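Local coordinates for protein putative phosphatase (Bacteroides thetaiotaomicron, PDB 3KYA) that is a putative phosphatase of unproven activity that binds zinc ions and joins an IPT/TIG domain to a larger body of antiparallel beta sheets, at residues E39-D44 against I82-G87; V48-K51 against D56-V59. One frame throughout, in Å; residues are numbered along the deposited sequence. Where two conformers were deposited one is given.

Interaction 1. Residues E39-D44 against I82-G87; sequences ENFGTD and ITVGEG. With ZN (zinc ion), chain B; EDO (1,2-ethanediol), chain E.
Inside the immunoglobulin-like IPT/TIG domain, the loop leaving strand 33-39 closes over the end of strand 80-84, with Phe41 and Val84 at the centre of a buried apolar contact. The two methyls of Val84 part ways at Phe41. Val84 CG1, anti to the backbone N (chi1 -174°), lies 3.6 Å from Phe41 O. Val84 CG2 comes in at the edge of the Phe41 ring, close to its plane, 4.3 Å from Phe41 CD1. Farther along the ring, Phe41 CE1 meets Ile82 CD1 at 4.1 Å, the two side chains crossing at about a right angle. Both Val84 methyls lie against the buried Asn40 O, Val84 CG1 3.9 Å away, and this oxygen has no hydrogen-bonding partner in the model. An alanine in place of Val84 would take away both branches and would probably leave the Phe41 ring edge without its neighbour and the loop carbonyls less closely packed. Past the apolar part, Asp44 OD1 binds a zinc ion at 1.9 Å. Around the contact, Phe12 packs on Val84 and Asn40, Val18 on Phe41, and Ile20 of strand 19-28 on Ile82, while strand 80-84 runs between strands 48-52 and 91-94.

Interaction 2. Residues V48-K51 against D56-V59; sequences VKVK and DAIV
Val50 and Ala57 face each other across the beta hairpin of strands 48-52 and 55-62 in the IPT/TIG domain, where the two short segments run in roughly opposing directions, 140° apart. One direct backbone bond ties them, from Ala57 N to Val50 O at 2.8 Å, fairly straight at 160° but with the donor tilted 26° from the carbonyl plane. At the amide end of Val50, still facing strand 55-62, a water replaces a second direct bond: it accepts from Val50 N at 2.9 Å and lies 2.7 Å from Ala57 O, so the strands are spread apart there. The apolar contacts are made by methyl groups. Val50 CG1 reaches Ala57 CB at 4.0 Å; Val50 CG2, anti to the carbonyl carbon, turns instead to Val59 CG2 at 3.9 Å, the two valines crossing at about a right angle. Val59 also packs on Val67 of strand 66-70 and on Val45. Near the hairpin turn, Lys51 and Asp56 form a non-hydrogen-bonded antiparallel pair, side chains alongside and pointing the same way. Asp56 OD1 lies beside the lysine's methylenes, 3.2 Å from Lys51 CE; no salt bridge forms, the extended chain carrying Lys51 NZ past the carboxylate to 4.5 Å from Asp56 OD1.

Overall arrangement
Both contacts belong to the IPT/TIG domain, well away from the centre of the chain, and their own centres are 11 Å apart. Along the chain, interaction 2 falls wholly between the two halves of interaction 1: residues 39-44 come first, then the hairpin of 48-51 and 56-59, then 82-87. The common element is one mixed sheet, in which strands 80-84 and 48-52 are neighbours. They are joined by a probable hydrogen bond between Thr83 N and Lys49 O, and Ile82 packs against Val50 while Val48 touches the carbonyl oxygen of Phe41. Apolar packing thus continues from the hairpin to the loop whose Asp44 binds zinc.

Interaction 1. Residues E39-D44 against I82-G87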
ATOM      1  N   GLU A  39     -30.168  -6.061  23.033  1.00 14.39           N
ATOM      2  CA  GLU A  39     -30.625  -5.946  24.406  1.00 14.88           C
ATOM      3  C   GLU A  39     -30.361  -7.204  25.188  1.00 14.00           C
ATOM      4  O   GLU A  39     -30.401  -8.299  24.633  1.00 13.72           O
ATOM      5  CB  GLU A  39     -32.142  -5.720  24.442  1.00 15.61           C
ATOM      6  CG  GLU A  39     -32.607  -4.466  23.761  1.00 18.58           C
ATOM      7  CD  GLU A  39     -34.126  -4.344  23.783  1.00 21.46           C
ATOM      8  OE1 GLU A  39     -34.809  -5.240  23.234  1.00 23.91           O
ATOM      9  OE2 GLU A  39     -34.624  -3.343  24.336  1.00 24.49           O
ATOM     10  N   ASN A  40     -30.111  -7.019  26.477  1.00 13.48           N
ATOM     11  CA  ASN A  40     -29.983  -8.092  27.453  1.00 13.77           C
ATOM     12  C   ASN A  40     -28.714  -8.929  27.271  1.00 13.47           C
ATOM     13  O   ASN A  40     -28.746 -10.148  27.440  1.00 13.09           O
ATOM     14  CB  ASN A  40     -31.254  -8.972  27.411  1.00 13.63           C
ATOM     15  CG  ASN A  40     -31.486  -9.751  28.685  1.00 14.22           C
ATOM     16  OD1 ASN A  40     -31.056  -9.349  29.756  1.00 14.50           O
ATOM     17  ND2 ASN A  40     -32.211 -10.866  28.575  1.00 15.04           N
ATOM     18  N   PHE A  41     -27.607  -8.266  26.932  1.00 13.50           N
ATOM     19  CA  PHE A  41     -26.329  -8.952  26.748  1.00 13.95           C
ATOM     20  C   PHE A  41     -25.521  -9.057  28.037  1.00 13.98           C
ATOM     21  O   PHE A  41     -24.556  -9.837  28.111  1.00 14.41           O
ATOM     22  CB  PHE A  41     -25.444  -8.243  25.719  1.00 14.18           C
ATOM     23  CG  PHE A  41     -26.026  -8.150  24.337  1.00 15.01           C
ATOM     24  CD1 PHE A  41     -26.690  -9.226  23.755  1.00 17.01           C
ATOM     25  CD2 PHE A  41     -25.797  -7.025  23.569  1.00 15.14           C
ATOM     26  CE1 PHE A  41     -27.191  -9.137  22.468  1.00 16.83           C
ATOM     27  CE2 PHE A  41     -26.278  -6.941  22.275  1.00 16.91           C
ATOM     28  CZ  PHE A  41     -26.975  -8.009  21.728  1.00 17.70           C
ATOM     29  N   GLY A  42     -25.887  -8.283  29.052  1.00 13.66           N
ATOM     30  CA  GLY A  42     -25.111  -8.280  30.289  1.00 13.43           C
ATOM     31  C   GLY A  42     -23.797  -7.532  30.075  1.00 13.29           C
ATOM     32  O   GLY A  42     -23.584  -6.930  29.027  1.00 13.36           O
ATOM     33  N   THR A  43     -22.913  -7.579  31.071  1.00 12.84           N
ATOM     34  CA  THR A  43     -21.647  -6.836  31.023  1.00 12.96           C
ATOM     35  C   THR A  43     -20.372  -7.702  31.111  1.00 12.79           C
ATOM     36  O   THR A  43     -19.272  -7.172  31.291  1.00 13.13           O
ATOM     37  CB  THR A  43     -21.602  -5.816  32.169  1.00 13.10           C
ATOM     38  OG1 THR A  43     -21.728  -6.500  33.429  1.00 11.89           O
ATOM     39  CG2 THR A  43     -22.729  -4.778  32.036  1.00 13.83           C
ATOM     40  N   ASP A  44     -20.522  -9.017  30.957  1.00 12.67           N
ATOM     41  CA  ASP A  44     -19.405  -9.966  31.055  1.00 12.47           C
ATOM     42  C   ASP A  44     -19.156 -10.802  29.798  1.00 12.36           C
ATOM     43  O   ASP A  44     -20.016 -11.576  29.379  1.00 12.15           O
ATOM     44  CB  ASP A  44     -19.642 -10.922  32.228  1.00 12.29           C
ATOM     45  CG  ASP A  44     -19.388 -10.262  33.582  1.00 12.25           C
ATOM     46  OD1 ASP A  44     -18.330  -9.621  33.729  1.00 12.94           O
ATOM     47  OD2 ASP A  44     -20.222 -10.403  34.505  1.00 13.17           O
ATOM     48  N   ILE A  82     -26.249 -15.563  19.127  1.00 15.03           N
ATOM     49  CA  ILE A  82     -25.671 -15.184  20.410  0.50 14.79           C
ATOM     50  C   ILE A  82     -26.378 -15.933  21.521  1.00 14.79           C
ATOM     51  O   ILE A  82     -27.602 -16.096  21.480  1.00 14.44           O
ATOM     52  CB  ILE A  82     -25.791 -13.664  20.669  0.50 14.62           C
ATOM     53  CG1 ILE A  82     -25.004 -12.869  19.628  0.50 14.14           C
ATOM     54  CG2 ILE A  82     -25.275 -13.301  22.065  0.50 14.88           C
ATOM     55  CD1 ILE A  82     -25.031 -11.365  19.859  0.50 13.41           C
ATOM     56  N   THR A  83     -25.602 -16.406  22.490  1.00 14.71           N
ATOM     57  CA  THR A  83     -26.119 -17.085  23.663  1.00 14.78           C
ATOM     58  C   THR A  83     -25.536 -16.362  24.866  1.00 14.74           C
ATOM     59  O   THR A  83     -24.316 -16.210  24.972  1.00 15.25           O
ATOM     60  CB  THR A  83     -25.745 -18.578  23.726  1.00 15.06           C
ATOM     61  OG1 THR A  83     -26.279 -19.257  22.589  1.00 15.71           O
ATOM     62  CG2 THR A  83     -26.300 -19.233  25.028  1.00 15.19           C
ATOM     63  N   VAL A  84     -26.415 -15.885  25.738  1.00 14.55           N
ATOM     64  CA  VAL A  84     -26.037 -15.189  26.951  1.00 14.24           C
ATOM     65  C   VAL A  84     -26.457 -16.077  28.118  1.00 15.01           C
ATOM     66  O   VAL A  84     -27.568 -16.616  28.130  1.00 14.45           O
ATOM     67  CB  VAL A  84     -26.714 -13.808  27.048  1.00 14.41           C
ATOM     68  CG1 VAL A  84     -26.177 -13.012  28.267  1.00 13.72           C
ATOM     69  CG2 VAL A  84     -26.507 -13.025  25.758  1.00 12.98           C
ATOM     70  N   GLY A  85     -25.559 -16.250  29.086  1.00 14.86           N
ATOM     71  CA  GLY A  85     -25.837 -17.091  30.241  1.00 15.63           C
ATOM     72  C   GLY A  85     -25.434 -18.540  30.039  1.00 15.93           C
ATOM     73  O   GLY A  85     -24.995 -18.929  28.953  1.00 16.22           O
ATOM     74  N   GLU A  86     -25.583 -19.342  31.091  1.00 16.38           N
ATOM     75  CA  GLU A  86     -25.188 -20.745  31.046  1.00 17.07           C
ATOM     76  C   GLU A  86     -26.216 -21.645  31.702  1.00 18.05           C
ATOM     77  O   GLU A  86     -26.949 -21.216  32.586  1.00 18.10           O
ATOM     78  CB  GLU A  86     -23.853 -20.940  31.761  1.00 16.73           C
ATOM     79  CG  GLU A  86     -22.729 -20.046  31.293  1.00 16.90           C
ATOM     80  CD  GLU A  86     -21.437 -20.355  32.022  1.00 17.90           C
ATOM     81  OE1 GLU A  86     -20.945 -21.490  31.854  1.00 18.18           O
ATOM     82  OE2 GLU A  86     -20.932 -19.487  32.776  1.00 16.13           O
ATOM     83  N   GLY A  87     -26.261 -22.898  31.260  1.00 19.34           N
ATOM     84  CA  GLY A  87     -27.177 -23.880  31.817  1.00 20.39           C
ATOM     85  C   GLY A  87     -28.628 -23.434  31.765  1.00 21.20           C
ATOM     86  O   GLY A  87     -29.097 -22.963  30.732  1.00 21.30           O
TER
HETATM   87 ZN    ZN B  22     -17.713  -8.035  34.653  1.00 24.65          ZN
HETATM   88  C1  EDO E   4     -24.002 -18.852  19.921  1.00 38.81           C
HETATM   89  O1  EDO E   4     -25.260 -19.379  20.346  1.00 39.13           O
HETATM   90  C2  EDO E   4     -22.876 -19.485  20.729  1.00 39.42           C
HETATM   91  O2  EDO E   4     -22.743 -20.878  20.441  1.00 39.41           O

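Interaction 2. Residues V48-K51 against D56-V59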
ATOM      1  N   VAL A  48     -20.950 -14.671  27.462  1.00 13.08           N
ATOM      2  CA  VAL A  48     -21.453 -14.509  26.099  1.00 13.31           C
ATOM      3  C   VAL A  48     -20.670 -15.348  25.097  1.00 13.76           C
ATOM      4  O   VAL A  48     -19.436 -15.389  25.120  1.00 13.68           O
ATOM      5  CB  VAL A  48     -21.406 -13.027  25.694  1.00 13.18           C
ATOM      6  CG1 VAL A  48     -21.685 -12.837  24.189  1.00 14.56           C
ATOM      7  CG2 VAL A  48     -22.385 -12.210  26.551  1.00 12.76           C
ATOM      8  N   LYS A  49     -21.407 -16.017  24.218  1.00 14.72           N
ATOM      9  CA  LYS A  49     -20.825 -16.791  23.134  1.00 15.02           C
ATOM     10  C   LYS A  49     -21.518 -16.359  21.842  1.00 14.80           C
ATOM     11  O   LYS A  49     -22.741 -16.165  21.808  1.00 14.20           O
ATOM     12  CB  LYS A  49     -20.966 -18.297  23.382  1.00 15.75           C
ATOM     13  CG  LYS A  49     -20.253 -18.794  24.633  1.00 17.55           C
ATOM     14  CD  LYS A  49     -18.720 -18.636  24.546  1.00 20.76           C
ATOM     15  CE  LYS A  49     -18.003 -19.030  25.838  1.00 22.88           C
ATOM     16  NZ  LYS A  49     -18.233 -18.055  26.950  1.00 22.89           N
ATOM     17  N   VAL A  50     -20.719 -16.174  20.797  1.00 14.37           N
ATOM     18  CA  VAL A  50     -21.210 -15.723  19.504  1.00 14.09           C
ATOM     19  C   VAL A  50     -20.748 -16.655  18.399  1.00 14.35           C
ATOM     20  O   VAL A  50     -19.591 -17.086  18.379  1.00 14.08           O
ATOM     21  CB  VAL A  50     -20.691 -14.285  19.192  1.00 14.22           C
ATOM     22  CG1 VAL A  50     -21.069 -13.851  17.765  1.00 14.29           C
ATOM     23  CG2 VAL A  50     -21.228 -13.270  20.192  1.00 14.03           C
ATOM     24  N   LYS A  51     -21.665 -16.978  17.488  1.00 14.61           N
ATOM     25  CA  LYS A  51     -21.333 -17.721  16.286  1.00 15.29           C
ATOM     26  C   LYS A  51     -21.757 -16.882  15.090  1.00 15.21           C
ATOM     27  O   LYS A  51     -22.808 -16.233  15.115  1.00 14.55           O
ATOM     28  CB  LYS A  51     -22.051 -19.066  16.208  1.00 16.02           C
ATOM     29  CG  LYS A  51     -21.491 -20.160  17.065  1.00 18.18           C
ATOM     30  CD  LYS A  51     -22.194 -21.487  16.727  1.00 21.39           C
ATOM     31  CE  LYS A  51     -21.584 -22.658  17.473  1.00 23.26           C
ATOM     32  NZ  LYS A  51     -22.292 -23.936  17.102  1.00 26.70           N
ATOM     33  N   ASP A  56     -17.550 -20.300  15.584  1.00 15.28           N
ATOM     34  CA  ASP A  56     -17.345 -19.595  16.844  1.00 15.83           C
ATOM     35  C   ASP A  56     -16.545 -18.324  16.616  1.00 15.09           C
ATOM     36  O   ASP A  56     -15.545 -18.335  15.891  1.00 15.72           O
ATOM     37  CB  ASP A  56     -16.604 -20.473  17.862  1.00 16.58           C
ATOM     38  CG  ASP A  56     -17.396 -21.701  18.273  1.00 19.64           C
ATOM     39  OD1 ASP A  56     -18.645 -21.644  18.306  1.00 22.29           O
ATOM     40  OD2 ASP A  56     -16.743 -22.718  18.593  1.00 24.89           O
ATOM     41  N   ALA A  57     -16.999 -17.228  17.214  1.00 14.71           N
ATOM     42  CA  ALA A  57     -16.359 -15.929  17.073  1.00 14.48           C
ATOM     43  C   ALA A  57     -15.736 -15.429  18.388  1.00 14.21           C
ATOM     44  O   ALA A  57     -16.301 -15.610  19.479  1.00 15.69           O
ATOM     45  CB  ALA A  57     -17.365 -14.878  16.532  1.00 14.04           C
ATOM     46  N   ILE A  58     -14.577 -14.797  18.268  1.00 13.71           N
ATOM     47  CA  ILE A  58     -13.884 -14.208  19.409  0.50 13.64           C
ATOM     48  C   ILE A  58     -14.682 -13.005  19.917  1.00 13.67           C
ATOM     49  O   ILE A  58     -14.937 -12.066  19.152  1.00 13.71           O
ATOM     50  CB  ILE A  58     -12.459 -13.749  19.026  0.50 13.99           C
ATOM     51  CG1 ILE A  58     -11.587 -14.946  18.619  0.50 13.92           C
ATOM     52  CG2 ILE A  58     -11.800 -12.984  20.185  0.50 13.77           C
ATOM     53  CD1 ILE A  58     -10.271 -14.545  17.978  0.50 12.47           C
ATOM     54  N   VAL A  59     -15.078 -13.030  21.192  1.00 13.35           N
ATOM     55  CA  VAL A  59     -15.826 -11.926  21.813  1.00 13.36           C
ATOM     56  C   VAL A  59     -14.828 -10.986  22.474  1.00 13.92           C
ATOM     57  O   VAL A  59     -14.009 -11.425  23.281  1.00 13.30           O
ATOM     58  CB  VAL A  59     -16.840 -12.439  22.847  1.00 14.33           C
ATOM     59  CG1 VAL A  59     -17.532 -11.255  23.586  1.00 12.71           C
ATOM     60  CG2 VAL A  59     -17.850 -13.359  22.179  1.00 14.49           C
TER
HETATM   61  O   HOH W   1     -17.938 -16.942  21.198  1.00 13.68           O
HETATM   62  O   HOH W   2     -18.745 -19.490  20.528  1.00 35.51           O